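Local coordinates for acyl-CoA dehydrogenase domain protein Tcur3483 (Thermomonospora curvata, PDB 6WY9) that binds FAD, present here in its dihydro form, and probably acts as an acyl-CoA dehydrogenase-type oxidoreductase on CH-CH groups of its substrates, at residues P198-I203 with G249-I254; S204-P209 with V236-S241. All coordinates share one frame; numbering follows the deposited sequence.

Running from the N terminus, the chain leaves strand 186-192, turns through 198-202 and enters strand 203-209; contact 1 sets this turn and the start of the strand against the first turn of helix 250-260. The same strand supplies one side of contact 2, whose partner is the end of strand 227-239; because both its segments lie between 203 and 249, contact 2 closes a shorter loop nested inside that of contact 1. Contact 2 joins the two sheets of the middle domain, whereas contact 1 ties that domain to the first helix of the C-terminal domain. Their centres lie about 16 Å apart, and they touch where I205 CD1 of contact 2 comes 3.5 Å from I254 CG1.

Contact 1 of 2, residues P198-I203 with G249-I254; sequences PKHKGI and GGWKLI
The carbonyl oxygen of I203 receives the backbone N-H of G250, with O and N 2.8 Å apart and an N-H...O angle of 151°. The donor stands above the carbonyl plane. The bond ties the beginning of strand 203-209 to the backbone at the N-terminal end of the helical region 250-260. Beside this bond, H200 and W251 form an edge-to-face (T-shaped) pair, their planes at 86°. The imidazole presents its ND1 edge to one face of the indole, ND1 lying 3.5 Å from CE2. The chi1 of W251, -167°, sets CG opposite the backbone N and swings the indole toward the 198-203 turn. I203 lies alongside W251, its CD1 3.8 Å from W251 CE3. Replacing W251 with alanine would probably open a gap beside I203 CD1 and leave the H200 imidazole without the ring face it abuts. Farther along the helix, I254 CD1 meets I203 CG2 at 3.9 Å, and I254 also packs on Y146, an FAD-binding residue. One backbone hydrogen bond, an aromatic pair and aliphatic packing therefore join the middle domain to the C-terminal helical domain next to the cofactor site.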
ATOM      1  N   PRO A 198     -35.713  -1.349 -20.590  1.00 70.31           N
ATOM      2  CA  PRO A 198     -34.397  -1.566 -19.982  1.00 69.07           C
ATOM      3  C   PRO A 198     -34.150  -0.469 -18.960  1.00 67.95           C
ATOM      4  O   PRO A 198     -34.547   0.677 -19.165  1.00 67.46           O
ATOM      5  CB  PRO A 198     -33.432  -1.468 -21.166  1.00 69.23           C
ATOM      6  CG  PRO A 198     -34.278  -1.841 -22.374  1.00 72.69           C
ATOM      7  CD  PRO A 198     -35.664  -1.328 -22.066  1.00 72.68           C
ATOM      8  N   LYS A 199     -33.541  -0.834 -17.831  1.00 69.55           N
ATOM      9  CA  LYS A 199     -33.427   0.114 -16.719  1.00 70.53           C
ATOM     10  C   LYS A 199     -32.748   1.415 -17.143  1.00 71.58           C
ATOM     11  O   LYS A 199     -33.201   2.500 -16.766  1.00 72.12           O
ATOM     12  CB  LYS A 199     -32.701  -0.527 -15.536  1.00 70.42           C
ATOM     13  CG  LYS A 199     -31.260  -0.969 -15.764  1.00 72.03           C
ATOM     14  CD  LYS A 199     -30.808  -1.858 -14.585  1.00 70.93           C
ATOM     15  CE  LYS A 199     -29.448  -1.468 -13.997  1.00 68.27           C
ATOM     16  NZ  LYS A 199     -29.027  -2.388 -12.876  1.00 65.96           N
ATOM     17  N   HIS A 200     -31.677   1.337 -17.941  1.00 72.55           N
ATOM     18  CA  HIS A 200     -31.017   2.547 -18.423  1.00 72.31           C
ATOM     19  C   HIS A 200     -31.893   3.351 -19.368  1.00 71.52           C
ATOM     20  O   HIS A 200     -31.599   4.521 -19.624  1.00 71.32           O
ATOM     21  CB  HIS A 200     -29.716   2.197 -19.140  1.00 77.39           C
ATOM     22  CG  HIS A 200     -28.678   1.608 -18.243  1.00 79.69           C
ATOM     23  ND1 HIS A 200     -27.766   2.376 -17.556  1.00 79.43           N
ATOM     24  CD2 HIS A 200     -28.422   0.324 -17.903  1.00 80.63           C
ATOM     25  CE1 HIS A 200     -26.988   1.591 -16.833  1.00 78.54           C
ATOM     26  NE2 HIS A 200     -27.363   0.340 -17.030  1.00 79.09           N
ATOM     27  N   LYS A 201     -32.951   2.757 -19.909  1.00 70.05           N
ATOM     28  CA  LYS A 201     -33.768   3.439 -20.909  1.00 71.24           C
ATOM     29  C   LYS A 201     -35.149   3.813 -20.375  1.00 68.55           C
ATOM     30  O   LYS A 201     -36.042   4.137 -21.161  1.00 69.53           O
ATOM     31  CB  LYS A 201     -33.878   2.582 -22.173  1.00 74.79           C
ATOM     32  CG  LYS A 201     -32.577   1.842 -22.484  1.00 76.15           C
ATOM     33  CD  LYS A 201     -32.145   1.881 -23.936  1.00 80.69           C
ATOM     34  CE  LYS A 201     -33.015   0.995 -24.797  1.00 84.58           C
ATOM     35  NZ  LYS A 201     -32.318   0.389 -25.988  1.00 88.47           N
ATOM     36  N   GLY A 202     -35.338   3.778 -19.052  1.00 64.35           N
ATOM     37  CA  GLY A 202     -36.625   4.068 -18.446  1.00 62.47           C
ATOM     38  C   GLY A 202     -36.631   5.314 -17.576  1.00 59.68           C
ATOM     39  O   GLY A 202     -37.598   5.575 -16.857  1.00 59.09           O
ATOM     40  N   ILE A 203     -35.573   6.120 -17.666  1.00 58.43           N
ATOM     41  CA  ILE A 203     -35.301   7.193 -16.712  1.00 55.14           C
ATOM     42  C   ILE A 203     -35.436   8.537 -17.406  1.00 58.67           C
ATOM     43  O   ILE A 203     -35.031   8.690 -18.564  1.00 60.93           O
ATOM     44  CB  ILE A 203     -33.894   7.018 -16.122  1.00 51.32           C
ATOM     45  CG1 ILE A 203     -33.841   5.730 -15.311  1.00 48.66           C
ATOM     46  CG2 ILE A 203     -33.487   8.228 -15.240  1.00 49.21           C
ATOM     47  CD1 ILE A 203     -32.422   5.294 -15.007  1.00 47.85           C
ATOM     48  N   GLY A 249     -34.852   9.344 -21.867  1.00 69.42           N
ATOM     49  CA  GLY A 249     -33.480   9.563 -22.291  1.00 68.54           C
ATOM     50  C   GLY A 249     -32.618  10.194 -21.208  1.00 64.91           C
ATOM     51  O   GLY A 249     -31.574  10.791 -21.490  1.00 65.43           O
ATOM     52  N   GLY A 250     -33.022  10.029 -19.947  1.00 62.95           N
ATOM     53  CA  GLY A 250     -32.378  10.738 -18.860  1.00 61.56           C
ATOM     54  C   GLY A 250     -30.990  10.243 -18.513  1.00 63.48           C
ATOM     55  O   GLY A 250     -30.254  10.945 -17.812  1.00 62.48           O
ATOM     56  N   TRP A 251     -30.607   9.056 -18.979  1.00 65.65           N
ATOM     57  CA  TRP A 251     -29.325   8.528 -18.538  1.00 65.78           C
ATOM     58  C   TRP A 251     -28.169   9.340 -19.112  1.00 68.14           C
ATOM     59  O   TRP A 251     -27.185   9.598 -18.413  1.00 67.40           O
ATOM     60  CB  TRP A 251     -29.193   7.046 -18.891  1.00 65.85           C
ATOM     61  CG  TRP A 251     -28.031   6.411 -18.171  1.00 63.86           C
ATOM     62  CD1 TRP A 251     -26.853   6.008 -18.721  1.00 65.09           C
ATOM     63  CD2 TRP A 251     -27.932   6.140 -16.764  1.00 60.26           C
ATOM     64  NE1 TRP A 251     -26.029   5.491 -17.749  1.00 62.80           N
ATOM     65  CE2 TRP A 251     -26.663   5.565 -16.539  1.00 60.11           C
ATOM     66  CE3 TRP A 251     -28.796   6.328 -15.669  1.00 58.22           C
ATOM     67  CZ2 TRP A 251     -26.224   5.170 -15.258  1.00 56.81           C
ATOM     68  CZ3 TRP A 251     -28.365   5.938 -14.395  1.00 55.82           C
ATOM     69  CH2 TRP A 251     -27.082   5.373 -14.203  1.00 55.14           C
ATOM     70  N   LYS A 252     -28.273   9.782 -20.366  1.00 71.78           N
ATOM     71  CA  LYS A 252     -27.191  10.590 -20.912  1.00 75.45           C
ATOM     72  C   LYS A 252     -27.053  11.926 -20.184  1.00 68.81           C
ATOM     73  O   LYS A 252     -25.953  12.471 -20.122  1.00 68.09           O
ATOM     74  CB  LYS A 252     -27.378  10.811 -22.414  1.00 87.34           C
ATOM     75  CG  LYS A 252     -26.932   9.610 -23.259  1.00 96.91           C
ATOM     76  CD  LYS A 252     -26.144   8.555 -22.435  1.00100.72           C
ATOM     77  CE  LYS A 252     -24.713   9.008 -22.107  1.00104.44           C
ATOM     78  NZ  LYS A 252     -23.953   8.033 -21.258  1.00103.83           N
ATOM     79  N   LEU A 253     -28.147  12.475 -19.654  1.00 65.04           N
ATOM     80  CA  LEU A 253     -28.041  13.695 -18.865  1.00 64.05           C
ATOM     81  C   LEU A 253     -27.353  13.415 -17.545  1.00 64.49           C
ATOM     82  O   LEU A 253     -26.495  14.185 -17.101  1.00 64.24           O
ATOM     83  CB  LEU A 253     -29.421  14.291 -18.613  1.00 63.62           C
ATOM     84  CG  LEU A 253     -30.074  15.100 -19.735  1.00 67.27           C
ATOM     85  CD1 LEU A 253     -30.028  14.409 -21.104  1.00 69.73           C
ATOM     86  CD2 LEU A 253     -31.502  15.366 -19.334  1.00 68.23           C
ATOM     87  N   ILE A 254     -27.745  12.324 -16.883  1.00 63.74           N
ATOM     88  CA  ILE A 254     -27.105  11.977 -15.625  1.00 63.29           C
ATOM     89  C   ILE A 254     -25.598  11.872 -15.818  1.00 64.45           C
ATOM     90  O   ILE A 254     -24.814  12.437 -15.043  1.00 63.77           O
ATOM     91  CB  ILE A 254     -27.710  10.686 -15.050  1.00 61.51           C
ATOM     92  CG1 ILE A 254     -29.142  10.981 -14.586  1.00 59.88           C
ATOM     93  CG2 ILE A 254     -26.814  10.163 -13.916  1.00 60.40           C
ATOM     94  CD1 ILE A 254     -29.987   9.753 -14.261  1.00 58.70           C
TER

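Contact 2 of 2, residues S204-P209 with V236-S241; sequences SIIIVP and VRVPVS
Two beta-sheets of the acyl-CoA dehydrogenase middle domain pack together here: strand 203-209 belongs to the mixed sheet and strand 227-239 to the antiparallel one. The short segments cross at 116° with their axes 7.8 Å apart at closest approach, geometry that fits packing between sheets and not pairing within one. V238 is the central side chain, its two methyls dividing the work. CG1, anti to the backbone N (chi1 -176°), lies 4.2 Å from I206 CG2 and presses against the backbone at I207 O, 3.3 Å away. CG2 instead faces V208 CG2 and the proline ring of P209, whose CD is 4.3 Å from it. Nearby, V208 CG1 meets V236 CG1 at 3.8 Å, the two valines crossing at a slant. I171 of the adjoining strand 168-176 touches both V208 and V238, extending the apolar layer. R237, whose CB is directed away from strand 203-209, forms salt bridges with D165 and E168. The interface is thus held by contacts of valine and isoleucine methyls and one proline ring, and its polar cost is specific: I207 O is buried beneath V238 CG1 with no hydrogen-bond partner in the model, a carbonyl that would probably be costly to bury.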
ATOM      1  N   SER A 204     -35.995   9.511 -16.700  1.00 58.78           N
ATOM      2  CA  SER A 204     -35.947  10.896 -17.146  1.00 60.72           C
ATOM      3  C   SER A 204     -35.462  11.797 -16.014  1.00 59.18           C
ATOM      4  O   SER A 204     -35.592  11.470 -14.829  1.00 57.88           O
ATOM      5  CB  SER A 204     -37.319  11.360 -17.651  1.00 62.75           C
ATOM      6  OG  SER A 204     -37.836  10.446 -18.605  1.00 64.63           O
ATOM      7  N   ILE A 205     -34.857  12.913 -16.400  1.00 59.01           N
ATOM      8  CA  ILE A 205     -34.535  14.004 -15.487  1.00 58.01           C
ATOM      9  C   ILE A 205     -35.704  14.986 -15.480  1.00 60.43           C
ATOM     10  O   ILE A 205     -36.153  15.437 -16.544  1.00 62.44           O
ATOM     11  CB  ILE A 205     -33.221  14.683 -15.922  1.00 59.29           C
ATOM     12  CG1 ILE A 205     -32.044  13.719 -15.716  1.00 56.39           C
ATOM     13  CG2 ILE A 205     -33.011  16.041 -15.222  1.00 60.70           C
ATOM     14  CD1 ILE A 205     -31.749  13.359 -14.255  1.00 53.07           C
ATOM     15  N   ILE A 206     -36.226  15.298 -14.291  1.00 60.16           N
ATOM     16  CA  ILE A 206     -37.308  16.273 -14.145  1.00 63.31           C
ATOM     17  C   ILE A 206     -36.938  17.320 -13.091  1.00 62.11           C
ATOM     18  O   ILE A 206     -36.447  16.976 -12.005  1.00 60.33           O
ATOM     19  CB  ILE A 206     -38.648  15.606 -13.767  1.00 65.23           C
ATOM     20  CG1 ILE A 206     -38.918  14.399 -14.664  1.00 67.72           C
ATOM     21  CG2 ILE A 206     -39.772  16.632 -13.879  1.00 67.22           C
ATOM     22  CD1 ILE A 206     -40.329  13.733 -14.469  1.00 70.07           C
ATOM     23  N   ILE A 207     -37.197  18.596 -13.394  1.00 61.82           N
ATOM     24  CA  ILE A 207     -36.917  19.669 -12.439  1.00 60.96           C
ATOM     25  C   ILE A 207     -38.142  19.870 -11.557  1.00 63.15           C
ATOM     26  O   ILE A 207     -39.242  20.150 -12.051  1.00 65.07           O
ATOM     27  CB  ILE A 207     -36.510  20.978 -13.138  1.00 61.95           C
ATOM     28  CG1 ILE A 207     -35.295  20.751 -14.050  1.00 61.35           C
ATOM     29  CG2 ILE A 207     -36.215  22.107 -12.089  1.00 60.92           C
ATOM     30  CD1 ILE A 207     -34.867  22.014 -14.812  1.00 64.44           C
ATOM     31  N   VAL A 208     -37.953  19.732 -10.254  1.00 63.39           N
ATOM     32  CA  VAL A 208     -39.028  19.829  -9.279  1.00 66.27           C
ATOM     33  C   VAL A 208     -38.767  21.042  -8.395  1.00 66.76           C
ATOM     34  O   VAL A 208     -37.722  21.113  -7.740  1.00 66.54           O
ATOM     35  CB  VAL A 208     -39.138  18.560  -8.423  1.00 65.09           C
ATOM     36  CG1 VAL A 208     -40.283  18.721  -7.416  1.00 66.71           C
ATOM     37  CG2 VAL A 208     -39.315  17.331  -9.314  1.00 65.41           C
ATOM     38  N   PRO A 209     -39.689  22.002  -8.315  1.00 67.47           N
ATOM     39  CA  PRO A 209     -39.503  23.122  -7.382  1.00 66.70           C
ATOM     40  C   PRO A 209     -39.603  22.645  -5.936  1.00 65.91           C
ATOM     41  O   PRO A 209     -40.421  21.780  -5.602  1.00 66.14           O
ATOM     42  CB  PRO A 209     -40.647  24.074  -7.749  1.00 69.62           C
ATOM     43  CG  PRO A 209     -41.709  23.164  -8.257  1.00 70.12           C
ATOM     44  CD  PRO A 209     -40.997  22.051  -8.989  1.00 68.40           C
ATOM     45  N   VAL A 236     -46.311  14.776  -5.993  1.00 69.74           N
ATOM     46  CA  VAL A 236     -45.840  16.053  -6.513  1.00 72.62           C
ATOM     47  C   VAL A 236     -46.170  16.161  -7.994  1.00 73.64           C
ATOM     48  O   VAL A 236     -45.938  15.229  -8.771  1.00 73.61           O
ATOM     49  CB  VAL A 236     -44.331  16.217  -6.297  1.00 71.50           C
ATOM     50  CG1 VAL A 236     -43.877  17.541  -6.894  1.00 73.54           C
ATOM     51  CG2 VAL A 236     -43.989  16.127  -4.822  1.00 70.68           C
ATOM     52  N   ARG A 237     -46.665  17.324  -8.401  1.00 74.52           N
ATOM     53  CA  ARG A 237     -47.120  17.532  -9.767  1.00 75.52           C
ATOM     54  C   ARG A 237     -46.273  18.601 -10.443  1.00 74.85           C
ATOM     55  O   ARG A 237     -46.108  19.702  -9.905  1.00 74.73           O
ATOM     56  CB  ARG A 237     -48.610  17.911  -9.769  1.00 80.20           C
ATOM     57  CG  ARG A 237     -49.436  17.002  -8.857  1.00 81.84           C
ATOM     58  CD  ARG A 237     -50.932  17.179  -9.046  1.00 86.94           C
ATOM     59  NE  ARG A 237     -51.349  16.888 -10.414  1.00 88.36           N
ATOM     60  CZ  ARG A 237     -51.987  15.785 -10.788  1.00 87.88           C
ATOM     61  NH1 ARG A 237     -52.293  14.859  -9.890  1.00 86.67           N
ATOM     62  NH2 ARG A 237     -52.321  15.619 -12.059  1.00 88.69           N
ATOM     63  N   VAL A 238     -45.769  18.288 -11.632  1.00 75.62           N
ATOM     64  CA  VAL A 238     -44.875  19.183 -12.368  1.00 77.62           C
ATOM     65  C   VAL A 238     -45.283  19.166 -13.836  1.00 79.64           C
ATOM     66  O   VAL A 238     -45.564  18.088 -14.378  1.00 78.47           O
ATOM     67  CB  VAL A 238     -43.401  18.760 -12.188  1.00 76.59           C
ATOM     68  CG1 VAL A 238     -42.446  19.740 -12.873  1.00 77.91           C
ATOM     69  CG2 VAL A 238     -43.056  18.677 -10.719  1.00 75.33           C
ATOM     70  N   PRO A 239     -45.338  20.310 -14.517  1.00 83.16           N
ATOM     71  CA  PRO A 239     -45.673  20.287 -15.947  1.00 85.60           C
ATOM     72  C   PRO A 239     -44.674  19.440 -16.720  1.00 83.74           C
ATOM     73  O   PRO A 239     -43.495  19.343 -16.357  1.00 82.02           O
ATOM     74  CB  PRO A 239     -45.606  21.766 -16.363  1.00 87.78           C
ATOM     75  CG  PRO A 239     -44.921  22.458 -15.283  1.00 86.53           C
ATOM     76  CD  PRO A 239     -45.133  21.678 -14.024  1.00 84.33           C
ATOM     77  N   VAL A 240     -45.166  18.810 -17.790  1.00 83.61           N
ATOM     78  CA  VAL A 240     -44.332  17.951 -18.629  1.00 81.35           C
ATOM     79  C   VAL A 240     -43.198  18.723 -19.300  1.00 80.55           C
ATOM     80  O   VAL A 240     -42.166  18.128 -19.632  1.00 80.45           O
ATOM     81  CB  VAL A 240     -45.200  17.205 -19.677  1.00 86.00           C
ATOM     82  CG1 VAL A 240     -44.377  16.787 -20.892  1.00 86.89           C
ATOM     83  CG2 VAL A 240     -45.833  15.970 -19.051  1.00 84.88           C
ATOM     84  N   SER A 241     -43.339  20.040 -19.483  1.00 81.27           N
ATOM     85  CA  SER A 241     -42.237  20.827 -20.034  1.00 84.90           C
ATOM     86  C   SER A 241     -41.005  20.875 -19.114  1.00 78.16           C
ATOM     87  O   SER A 241     -39.936  21.319 -19.555  1.00 76.40           O
ATOM     88  CB  SER A 241     -42.709  22.241 -20.312  1.00 97.84           C
ATOM     89  OG  SER A 241     -43.302  22.762 -19.145  1.00111.38           O
TER